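Predicted acyltransferase with acyl-CoA N-acyltransferase domain (Escherichia coli, PDB 4RS2) binds coenzyme A and probably transfers acyl groups from acyl-CoA as a GNAT-family enzyme; overexpressed, it suppresses silencing by small RNAs, possibly through Hfq. Local coordinates at residues L33-F38 against E43-H48; G59-D64 against I70-F75; A142-R147 against V159-D164. One frame throughout, in Å; residues are numbered along the deposited sequence.

Contact 1 (L33-F38 against E43-H48); sequences LLRRSF and EAKLVH. With COA (coenzyme A), chain C.
Phe38 and Glu43 make the tightly packed part of this helix-to-helix contact, stacked flat on each other. The CG methylene of Glu43 sits 3.6 Å from the centroid of the Phe38 ring and only 4° off its normal, a CH-pi contact over the middle of the face. Beyond it the carboxylate lies stacked on the same face, its plane 7° from that of the ring. A bend at chi2 folds the Glu43 chain so that methylene and carboxylate both cover the ring, and OE2 is fixed by a hydrogen bond from the backbone N of Cys186. The opposite face of Phe38 receives C6P of coenzyme A, 3.4 Å from CE1, so the ring is clamped between a glutamate and the pantetheine arm.

Deeper between the helices, apolar side chains mesh. The CB atoms of Leu34 and Ala44 are 3.8 Å apart, where the backbones come closest, and Leu34 CD1 reaches Val47 CG2 at 3.7 Å, the two side chains crossing at about a right angle. Pro92 of strand 87-95 packs against Leu34, Glu43 and Val47. A water bridges the backbones, accepting from Ala44 N and donating weakly to Leu34 O.

The solvent side is looser. Arg35 lays its CG on Ala44 CB at 3.6 Å, but its NH2 passes Lys45 CG at 4.0 Å, and its guanidinium forms salt bridges with Asp31 and Asp41. Arg35 NH2 remains 6.2 Å from Lys45 NZ.

The axes of 33-37 and 43-48 run at 155°, nearly antiparallel, with a closest approach of 8.7 Å. Such a helical pair following the first strand is characteristic of the GNAT fold, and here Ser37 and Phe38 at the first helix's end line the coenzyme A pocket.

Contact 2 (G59-D64 against I70-F75); sequences GLVATD and IGYVAF
Val61 and Tyr72 face each other as a non-hydrogen-bonded antiparallel pair, and their side chains cross obliquely. CG1 of Val61 meets the edge of the tyrosine ring, near its plane, at 3.9 Å from CD1. With CG anti to the backbone N (chi1 -173°), the ring leans back over the neighbouring strand toward Leu60 O and Gly59, and its hydroxyl is hydrogen-bonded to Glu22. Gly59 has no side chain, and its CA lies 4.2 Å from Tyr72 OH.

On the other face of the sheet, which also carries Ala62, Leu60 CB lies 4.0 Å from Val73 CG1, and the backbones of these two residues form a hydrogen-bonded pair. Leu60 N to Val73 O is 2.9 Å; the return bond, Val73 N to Leu60 O, is 3.0 Å.

The regular pairing then gives way to a classic beta bulge: Ile70 and Gly71 both face Ala62. Ile70 N donates to Ala62 O at 2.8 Å in a nearly straight bond, whereas the bond from Gly71 N to the same oxygen is weak, bent to 135°. At the bulge Ile70 CG1 comes within 4.1 Å of Ala62 CB, while Ile70 CG2 touches Asp64 CB.

The segment axes lie 4.5 Å apart at 169°, antiparallel, and the short link between them makes the pair a beta hairpin. Strand 18-21 flanks 59-63 on one side; on the other, Tyr72 pairs with Ala94 of strand 87-95 and Ile70 with Asp96 just after it. Helix 104-118 covers the face carrying Leu60 and Val73, through Glu111 and Leu108, and also meets Ile70 through Leu104.

Contact 3 (A142-R147 against V159-D164); sequences AHHDLR and VHRLAD
The His144 ring and the Arg161 guanidinium stand almost perpendicular, their planes 84° apart. Arg161 NH2 approaches the imidazole obliquely, 3.5 Å from CE1, and Val159 CG1 also comes in obliquely, 4.0 Å from CD2. The closeness of His144 NE2 and Arg161 NH2, 4.0 Å apart, is not itself a hydrogen bond. Both nitrogens instead converge on Glu139 OE1, a hydrogen-bond partner for the histidine and a salt-bridge partner for the arginine. The carboxylate thus links the two groups, and its negative charge would be expected to offset that of the guanidinium.

Arg161 reaches this position through a bend at chi3 (76°), which places NH1 at Asp164 O and NH2 beside His144. NH1 donates to Asp164 O at 2.9 Å, with an N-H...O angle of 140°, so the group is held from a second direction. The adjacent His160 has a different role: in its ring plane, ND1 donates to Arg161 O at 2.8 Å, and its ring meets Phe138 edge-to-face.

Beneath the polar groups the packing is apolar and light. Leu146 CD1 only just approaches Val159 CG2, at 4.5 Å, and Leu167 touches both His144 and Val159. No hydrogen bond joins the two segments directly, and only 144 Å² is buried between them.

This is side-chain packing between a turn leading into strand 146-147 and the end of strand 157-161. It belongs to the C-terminal part of the mixed sheet, consistent with a GNAT fold, where 157-161 pairs antiparallel with 123-127 and 139-140.

In the fold
From the N terminus, contact 1 closes first, joining helices 27-37 and 42-53 across a short connection. The chain then passes from the second helix into strand 58-63, and contact 2 closes the hairpin with strand 69-80. Contact 3 comes last, bringing 142-147 and 159-164 together across a longer excursion. The three are in series; none nests or crosses. Contacts 1 and 2 touch: Leu33 CD2 packs on Gly71 N at 3.7 Å, and Val47 CG1 on Tyr72 OH at 3.8 Å, seating both helices on the sheet. Contact 3 lies beyond the chain's centre, about 24 Å from contact 2 between centres, yet both reach the same mixed sheet.

Contact 1 (L33-F38 against E43-H48)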
loop_
_atom_site.group_PDB
_atom_site.type_symbol
_atom_site.label_atom_id
_atom_site.label_comp_id
_atom_site.label_asym_id
_atom_site.label_seq_id
_atom_site.Cartn_x
_atom_site.Cartn_y
_atom_site.Cartn_z
ATOM N N LEU A 33 -4.947 14.332 2.530
ATOM C CA LEU A 33 -5.082 13.202 3.448
ATOM C C LEU A 33 -3.731 12.710 3.980
ATOM O O LEU A 33 -3.571 12.438 5.187
ATOM C CB LEU A 33 -5.792 12.044 2.756
ATOM C CG LEU A 33 -5.891 10.761 3.560
ATOM C CD1 LEU A 33 -6.805 10.885 4.784
ATOM C CD2 LEU A 33 -6.382 9.687 2.615
ATOM N N LEU A 34 -2.747 12.601 3.085
ATOM C CA LEU A 34 -1.437 12.095 3.492
ATOM C C LEU A 34 -0.719 13.078 4.397
ATOM O O LEU A 34 -0.066 12.669 5.365
ATOM C CB LEU A 34 -0.581 11.737 2.253
ATOM C CG LEU A 34 -1.186 10.570 1.428
ATOM C CD1 LEU A 34 -0.385 10.338 0.172
ATOM C CD2 LEU A 34 -1.300 9.308 2.240
ATOM N N ARG A 35 -0.856 14.365 4.133
ATOM C CA ARG A 35 -0.199 15.353 4.990
ATOM C C ARG A 35 -0.769 15.426 6.382
ATOM O O ARG A 35 -0.036 15.691 7.355
ATOM C CB ARG A 35 -0.260 16.728 4.348
ATOM C CG ARG A 35 0.620 16.847 3.133
ATOM C CD ARG A 35 0.639 18.235 2.516
ATOM N NE ARG A 35 1.572 18.259 1.395
ATOM C CZ ARG A 35 2.855 18.616 1.475
ATOM N NH1 ARG A 35 3.373 19.063 2.613
ATOM N NH2 ARG A 35 3.624 18.542 0.394
ATOM N N ARG A 36 -2.070 15.193 6.483
ATOM C CA ARG A 36 -2.735 15.266 7.774
ATOM C C ARG A 36 -2.663 13.969 8.571
ATOM O O ARG A 36 -2.764 14.013 9.786
ATOM C CB ARG A 36 -4.179 15.778 7.644
ATOM C CG ARG A 36 -5.196 14.890 6.962
ATOM C CD ARG A 36 -6.592 15.524 7.058
ATOM N NE ARG A 36 -7.603 14.735 6.358
ATOM C CZ ARG A 36 -7.929 14.867 5.066
ATOM N NH1 ARG A 36 -7.346 15.777 4.299
ATOM N NH2 ARG A 36 -8.857 14.092 4.543
ATOM N N SER A 37 -2.416 12.851 7.885
ATOM C CA SER A 37 -2.433 11.510 8.495
ATOM C C SER A 37 -1.115 10.987 9.024
ATOM O O SER A 37 -1.113 10.125 9.907
ATOM C CB SER A 37 -2.961 10.495 7.500
ATOM O OG SER A 37 -4.311 10.770 7.200
ATOM N N PHE A 38 -0.004 11.501 8.503
ATOM C CA PHE A 38 1.299 11.083 8.914
ATOM C C PHE A 38 1.988 12.148 9.718
ATOM O O PHE A 38 1.575 13.306 9.709
ATOM C CB PHE A 38 2.130 10.631 7.708
ATOM C CG PHE A 38 1.592 9.375 7.088
ATOM C CD1 PHE A 38 1.957 8.155 7.584
ATOM C CD2 PHE A 38 0.680 9.426 6.055
ATOM C CE1 PHE A 38 1.455 6.981 7.053
ATOM C CE2 PHE A 38 0.151 8.255 5.526
ATOM C CZ PHE A 38 0.537 7.037 6.029
ATOM N N GLU A 43 5.218 10.961 3.235
ATOM C CA GLU A 43 4.287 10.125 2.442
ATOM C C GLU A 43 3.626 10.894 1.306
ATOM O O GLU A 43 3.480 10.377 0.185
ATOM C CB GLU A 43 3.218 9.521 3.309
ATOM C CG GLU A 43 3.643 8.318 4.109
ATOM C CD GLU A 43 4.539 8.632 5.310
ATOM O OE1 GLU A 43 4.742 9.849 5.687
ATOM O OE2 GLU A 43 5.078 7.643 5.896
ATOM N N ALA A 44 3.210 12.120 1.584
ATOM C CA ALA A 44 2.570 12.932 0.533
ATOM C C ALA A 44 3.581 13.210 -0.598
ATOM O O ALA A 44 3.255 13.123 -1.787
ATOM C CB ALA A 44 2.051 14.221 1.103
ATOM N N LYS A 45 4.808 13.550 -0.214
ATOM C CA LYS A 45 5.857 13.863 -1.178
ATOM C C LYS A 45 6.262 12.624 -2.003
ATOM O O LYS A 45 6.494 12.713 -3.216
ATOM C CB LYS A 45 7.035 14.522 -0.450
ATOM C CG LYS A 45 6.652 15.890 0.101
ATOM C CD LYS A 45 7.447 16.313 1.322
ATOM C CE LYS A 45 8.775 16.926 0.996
ATOM N NZ LYS A 45 9.380 17.384 2.288
ATOM N N LEU A 46 6.310 11.476 -1.354
ATOM C CA LEU A 46 6.589 10.205 -2.033
ATOM C C LEU A 46 5.559 9.951 -3.110
ATOM O O LEU A 46 5.896 9.620 -4.248
ATOM C CB LEU A 46 6.527 9.080 -1.032
ATOM C CG LEU A 46 6.558 7.648 -1.605
ATOM C CD1 LEU A 46 7.938 7.345 -2.201
ATOM C CD2 LEU A 46 6.158 6.691 -0.509
ATOM N N VAL A 47 4.288 10.080 -2.739
ATOM C CA VAL A 47 3.205 9.764 -3.690
ATOM C C VAL A 47 3.213 10.739 -4.854
ATOM O O VAL A 47 3.073 10.334 -6.017
ATOM C CB VAL A 47 1.857 9.699 -2.986
ATOM C CG1 VAL A 47 0.714 9.780 -3.986
ATOM C CG2 VAL A 47 1.799 8.447 -2.121
ATOM N N HIS A 48 3.428 12.008 -4.553
ATOM C CA HIS A 48 3.556 12.999 -5.612
ATOM C C HIS A 48 4.661 12.604 -6.596
ATOM O O HIS A 48 4.473 12.598 -7.815
ATOM C CB HIS A 48 3.891 14.356 -5.012
ATOM C CG HIS A 48 4.166 15.396 -6.047
ATOM N ND1 HIS A 48 5.433 15.652 -6.528
ATOM C CD2 HIS A 48 3.329 16.198 -6.744
ATOM C CE1 HIS A 48 5.366 16.588 -7.456
ATOM N NE2 HIS A 48 4.102 16.927 -7.615
HETATM N N1A COA C . -1.940 -1.419 15.007
HETATM C C2A COA C . -2.466 -2.663 14.888
HETATM N N3A COA C . -3.667 -2.895 14.329
HETATM C C4A COA C . -4.387 -1.853 13.827
HETATM C C5A COA C . -3.884 -0.491 13.919
HETATM C C6A COA C . -2.574 -0.316 14.546
HETATM N N6A COA C . -2.064 0.934 14.633
HETATM N N7A COA C . -4.803 0.315 13.367
HETATM C C8A COA C . -5.817 -0.473 12.951
HETATM N N9A COA C . -5.585 -1.742 13.256
HETATM C C1B COA C . -6.438 -2.888 12.932
HETATM C C2B COA C . -7.895 -2.756 13.333
HETATM O O2B COA C . -8.095 -2.983 14.736
HETATM C C3B COA C . -8.527 -3.790 12.443
HETATM O O3B COA C . -8.288 -5.098 12.977
HETATM P P3B COA C . -9.089 -6.406 12.453
HETATM O O7A COA C . -9.831 -6.033 11.186
HETATM O O8A COA C . -8.090 -7.484 12.300
HETATM O O9A COA C . -10.015 -6.705 13.582
HETATM C C4B COA C . -7.720 -3.657 11.153
HETATM O O4B COA C . -6.496 -2.992 11.502
HETATM C C5B COA C . -8.441 -2.869 10.078
HETATM O O5B COA C . -8.922 -1.638 10.627
HETATM P P1A COA C . -9.636 -0.490 9.759
HETATM O O1A COA C . -10.805 0.069 10.514
HETATM O O2A COA C . -9.774 -1.023 8.364
HETATM O O3A COA C . -8.485 0.648 9.704
HETATM P P2A COA C . -8.348 2.006 10.547
HETATM O O4A COA C . -9.446 2.945 10.264
HETATM O O5A COA C . -8.115 1.713 12.017
HETATM O O6A COA C . -7.019 2.587 9.847
HETATM C CBP COA C . -4.654 3.068 9.651
HETATM C CCP COA C . -5.712 2.114 10.172
HETATM C CDP COA C . -3.264 2.585 10.044
HETATM C CEP COA C . -4.785 3.067 8.138
HETATM C CAP COA C . -4.954 4.458 10.245
HETATM O OAP COA C . -4.887 4.428 11.689
HETATM C C9P COA C . -4.065 5.563 9.728
HETATM O O9P COA C . -4.275 6.124 8.640
HETATM N N8P COA C . -3.087 5.939 10.552
HETATM C C7P COA C . -2.214 7.054 10.234
HETATM C C6P COA C . -1.086 6.600 9.335
HETATM C C5P COA C . -0.183 5.667 10.104
HETATM O O5P COA C . -0.230 4.464 9.928
HETATM N N4P COA C . 0.656 6.238 10.958
HETATM C C3P COA C . 1.673 5.490 11.673
HETATM C C2P COA C . 3.037 6.160 11.503
HETATM S S1P COA C . 4.340 4.921 11.278
HETATM O O HOH W 1 2.639 12.764 4.459
#

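Contact 2 (G59-D64 against I70-F75)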
loop_
_atom_site.group_PDB
_atom_site.type_symbol
_atom_site.label_atom_id
_atom_site.label_comp_id
_atom_site.label_asym_id
_atom_site.label_seq_id
_atom_site.Cartn_x
_atom_site.Cartn_y
_atom_site.Cartn_z
ATOM N N GLY A 59 -3.271 2.920 -7.356
ATOM C CA GLY A 59 -3.710 3.660 -6.187
ATOM C C GLY A 59 -5.213 3.493 -6.088
ATOM O O GLY A 59 -5.897 3.486 -7.104
ATOM N N LEU A 60 -5.708 3.288 -4.876
ATOM C CA LEU A 60 -7.132 3.148 -4.638
ATOM C C LEU A 60 -7.498 4.167 -3.616
ATOM O O LEU A 60 -6.764 4.360 -2.628
ATOM C CB LEU A 60 -7.508 1.758 -4.095
ATOM C CG LEU A 60 -7.257 0.506 -4.939
ATOM C CD1 LEU A 60 -7.954 -0.669 -4.285
ATOM C CD2 LEU A 60 -7.745 0.645 -6.355
ATOM N N VAL A 61 -8.618 4.844 -3.879
ATOM C CA VAL A 61 -9.144 5.813 -2.939
ATOM C C VAL A 61 -10.432 5.322 -2.353
ATOM O O VAL A 61 -11.187 4.593 -3.014
ATOM C CB VAL A 61 -9.441 7.217 -3.557
ATOM C CG1 VAL A 61 -8.170 7.919 -3.983
ATOM C CG2 VAL A 61 -10.395 7.129 -4.719
ATOM N N ALA A 62 -10.670 5.709 -1.105
ATOM C CA ALA A 62 -11.975 5.548 -0.465
ATOM C C ALA A 62 -12.507 6.976 -0.414
ATOM O O ALA A 62 -11.782 7.923 -0.045
ATOM C CB ALA A 62 -11.850 4.996 0.929
ATOM N N THR A 63 -13.765 7.165 -0.774
ATOM C CA THR A 63 -14.357 8.506 -0.778
ATOM C C THR A 63 -15.667 8.529 -0.017
ATOM O O THR A 63 -16.304 7.503 0.139
ATOM C CB THR A 63 -14.601 9.015 -2.200
ATOM O OG1 THR A 63 -15.559 8.168 -2.835
ATOM C CG2 THR A 63 -13.312 9.055 -2.986
ATOM N N ASP A 64 -15.996 9.689 0.530
ATOM C CA ASP A 64 -17.231 9.838 1.292
ATOM C C ASP A 64 -18.324 10.183 0.312
ATOM O O ASP A 64 -18.069 10.290 -0.895
ATOM C CB ASP A 64 -17.099 10.889 2.412
ATOM C CG ASP A 64 -16.966 12.318 1.882
ATOM O OD1 ASP A 64 -17.159 12.548 0.657
ATOM O OD2 ASP A 64 -16.658 13.218 2.706
ATOM N N ILE A 70 -11.069 10.031 1.719
ATOM C CA ILE A 70 -11.000 9.735 3.139
ATOM C C ILE A 70 -10.126 8.509 3.412
ATOM O O ILE A 70 -9.903 8.122 4.562
ATOM C CB ILE A 70 -12.423 9.457 3.707
ATOM C CG1 ILE A 70 -13.094 8.208 3.061
ATOM C CG2 ILE A 70 -13.339 10.646 3.454
ATOM C CD1 ILE A 70 -14.335 7.659 3.746
ATOM N N GLY A 71 -9.608 7.900 2.352
ATOM C CA GLY A 71 -8.696 6.784 2.507
ATOM C C GLY A 71 -7.893 6.551 1.262
ATOM O O GLY A 71 -8.335 6.894 0.163
ATOM N N TYR A 72 -6.741 5.921 1.417
ATOM C CA TYR A 72 -5.868 5.715 0.299
ATOM C C TYR A 72 -4.915 4.591 0.502
ATOM O O TYR A 72 -4.417 4.392 1.627
ATOM C CB TYR A 72 -5.047 6.978 0.055
ATOM C CG TYR A 72 -4.197 6.958 -1.223
ATOM C CD1 TYR A 72 -4.764 6.933 -2.468
ATOM C CD2 TYR A 72 -2.826 7.009 -1.156
ATOM C CE1 TYR A 72 -3.986 6.940 -3.614
ATOM C CE2 TYR A 72 -2.054 7.057 -2.299
ATOM C CZ TYR A 72 -2.626 7.003 -3.520
ATOM O OH TYR A 72 -1.811 7.036 -4.665
ATOM N N VAL A 73 -4.637 3.866 -0.577
ATOM C CA VAL A 73 -3.536 2.879 -0.579
ATOM C C VAL A 73 -2.889 2.902 -1.945
ATOM O O VAL A 73 -3.576 3.118 -2.958
ATOM C CB VAL A 73 -3.953 1.449 -0.197
ATOM C CG1 VAL A 73 -4.932 0.864 -1.226
ATOM C CG2 VAL A 73 -2.706 0.568 0.004
ATOM N N ALA A 74 -1.554 2.794 -1.963
ATOM C CA ALA A 74 -0.810 2.808 -3.203
ATOM C C ALA A 74 0.200 1.660 -3.274
ATOM O O ALA A 74 0.625 1.062 -2.271
ATOM C CB ALA A 74 -0.083 4.129 -3.387
ATOM N N PHE A 75 0.566 1.365 -4.512
ATOM C CA PHE A 75 1.473 0.287 -4.838
ATOM C C PHE A 75 2.437 0.798 -5.886
ATOM O O PHE A 75 2.036 1.564 -6.771
ATOM C CB PHE A 75 0.690 -0.898 -5.420
ATOM C CG PHE A 75 -0.350 -1.446 -4.483
ATOM C CD1 PHE A 75 -0.035 -2.440 -3.563
ATOM C CD2 PHE A 75 -1.651 -0.969 -4.534
ATOM C CE1 PHE A 75 -1.001 -2.953 -2.736
ATOM C CE2 PHE A 75 -2.611 -1.478 -3.663
ATOM C CZ PHE A 75 -2.266 -2.452 -2.755
#

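Contact 3 (A142-R147 against V159-D164)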
loop_
_atom_site.group_PDB
_atom_site.type_symbol
_atom_site.label_atom_id
_atom_site.label_comp_id
_atom_site.label_asym_id
_atom_site.label_seq_id
_atom_site.Cartn_x
_atom_site.Cartn_y
_atom_site.Cartn_z
ATOM N N ALA A 142 11.462 -12.165 6.172
ATOM C CA ALA A 142 12.661 -12.877 6.582
ATOM C C ALA A 142 12.449 -14.379 6.583
ATOM O O ALA A 142 13.359 -15.107 6.287
ATOM C CB ALA A 142 13.146 -12.407 7.947
ATOM N N HIS A 143 11.238 -14.829 6.874
ATOM C CA HIS A 143 10.944 -16.257 6.871
ATOM C C HIS A 143 10.969 -16.880 5.499
ATOM O O HIS A 143 11.004 -18.112 5.370
ATOM C CB HIS A 143 9.606 -16.538 7.530
ATOM C CG HIS A 143 9.588 -16.207 8.982
ATOM N ND1 HIS A 143 8.433 -16.247 9.738
ATOM C CD2 HIS A 143 10.558 -15.732 9.795
ATOM C CE1 HIS A 143 8.715 -15.895 10.976
ATOM N NE2 HIS A 143 9.999 -15.586 11.044
ATOM N N HIS A 144 10.963 -16.040 4.481
ATOM C CA HIS A 144 11.048 -16.472 3.086
ATOM C C HIS A 144 12.350 -16.006 2.472
ATOM O O HIS A 144 12.507 -16.023 1.249
ATOM C CB HIS A 144 9.889 -15.885 2.290
ATOM C CG HIS A 144 8.543 -16.370 2.717
ATOM N ND1 HIS A 144 7.924 -17.458 2.142
ATOM C CD2 HIS A 144 7.691 -15.904 3.654
ATOM C CE1 HIS A 144 6.734 -17.621 2.691
ATOM N NE2 HIS A 144 6.577 -16.706 3.623
ATOM N N ASP A 145 13.319 -15.603 3.304
ATOM C CA ASP A 145 14.621 -15.128 2.802
ATOM C C ASP A 145 14.503 -13.949 1.833
ATOM O O ASP A 145 15.174 -13.905 0.804
ATOM C CB ASP A 145 15.465 -16.274 2.199
ATOM C CG ASP A 145 16.091 -17.166 3.282
ATOM O OD1 ASP A 145 15.798 -16.939 4.480
ATOM O OD2 ASP A 145 16.845 -18.109 2.939
ATOM N N LEU A 146 13.628 -13.009 2.188
ATOM C CA LEU A 146 13.444 -11.755 1.464
ATOM C C LEU A 146 13.742 -10.587 2.397
ATOM O O LEU A 146 13.348 -10.604 3.574
ATOM C CB LEU A 146 12.032 -11.671 0.943
ATOM C CG LEU A 146 11.668 -12.678 -0.144
ATOM C CD1 LEU A 146 10.154 -12.793 -0.254
ATOM C CD2 LEU A 146 12.290 -12.250 -1.474
ATOM N N ARG A 147 14.458 -9.584 1.900
ATOM C CA ARG A 147 14.808 -8.427 2.695
ATOM C C ARG A 147 14.712 -7.189 1.827
ATOM O O ARG A 147 14.709 -7.282 0.602
ATOM C CB ARG A 147 16.233 -8.536 3.221
ATOM C CG ARG A 147 17.293 -8.542 2.127
ATOM C CD ARG A 147 18.695 -8.833 2.663
ATOM N NE ARG A 147 19.708 -8.693 1.616
ATOM C CZ ARG A 147 20.272 -7.539 1.257
ATOM N NH1 ARG A 147 19.954 -6.412 1.873
ATOM N NH2 ARG A 147 21.174 -7.517 0.288
ATOM N N VAL A 159 5.518 -9.776 3.421
ATOM C CA VAL A 159 5.130 -10.174 2.083
ATOM C C VAL A 159 3.795 -10.917 2.100
ATOM O O VAL A 159 3.455 -11.630 3.063
ATOM C CB VAL A 159 6.222 -11.060 1.451
ATOM C CG1 VAL A 159 6.379 -12.362 2.222
ATOM C CG2 VAL A 159 5.947 -11.292 -0.022
ATOM N N HIS A 160 3.030 -10.703 1.035
ATOM C CA HIS A 160 1.752 -11.373 0.811
ATOM C C HIS A 160 1.779 -11.915 -0.615
ATOM O O HIS A 160 1.783 -11.158 -1.561
ATOM C CB HIS A 160 0.577 -10.396 0.967
ATOM C CG HIS A 160 -0.764 -11.059 1.131
ATOM N ND1 HIS A 160 -1.252 -12.017 0.268
ATOM C CD2 HIS A 160 -1.734 -10.875 2.068
ATOM C CE1 HIS A 160 -2.447 -12.423 0.686
ATOM N NE2 HIS A 160 -2.770 -11.726 1.759
ATOM N N ARG A 161 1.777 -13.232 -0.764
ATOM C CA ARG A 161 1.759 -13.828 -2.082
ATOM C C ARG A 161 0.384 -13.622 -2.688
ATOM O O ARG A 161 -0.612 -13.574 -1.961
ATOM C CB ARG A 161 2.015 -15.330 -1.969
ATOM C CG ARG A 161 0.878 -16.148 -1.388
ATOM C CD ARG A 161 1.375 -17.546 -1.090
ATOM N NE ARG A 161 2.193 -17.535 0.116
ATOM C CZ ARG A 161 2.719 -18.619 0.689
ATOM N NH1 ARG A 161 2.582 -19.833 0.111
ATOM N NH2 ARG A 161 3.424 -18.487 1.828
ATOM N N LEU A 162 0.322 -13.550 -4.009
ATOM C CA LEU A 162 -0.957 -13.490 -4.714
ATOM C C LEU A 162 -1.295 -14.813 -5.407
ATOM O O LEU A 162 -2.395 -14.962 -5.934
ATOM C CB LEU A 162 -0.969 -12.349 -5.703
ATOM C CG LEU A 162 -0.785 -10.974 -5.037
ATOM C CD1 LEU A 162 -0.844 -9.857 -6.075
ATOM C CD2 LEU A 162 -1.874 -10.767 -3.988
ATOM N N ALA A 163 -0.347 -15.738 -5.432
ATOM C CA ALA A 163 -0.525 -17.080 -5.987
ATOM C C ALA A 163 0.162 -17.960 -4.968
ATOM O O ALA A 163 1.115 -17.513 -4.320
ATOM C CB ALA A 163 0.130 -17.204 -7.349
ATOM N N ASP A 164 -0.266 -19.209 -4.830
ATOM C CA ASP A 164 0.245 -19.998 -3.743
ATOM C C ASP A 164 1.739 -20.293 -3.798
ATOM O O ASP A 164 2.415 -20.396 -2.758
ATOM C CB ASP A 164 -0.525 -21.290 -3.552
ATOM C CG ASP A 164 -0.615 -21.652 -2.086
ATOM O OD1 ASP A 164 -1.113 -20.790 -1.315
ATOM O OD2 ASP A 164 -0.172 -22.762 -1.695
#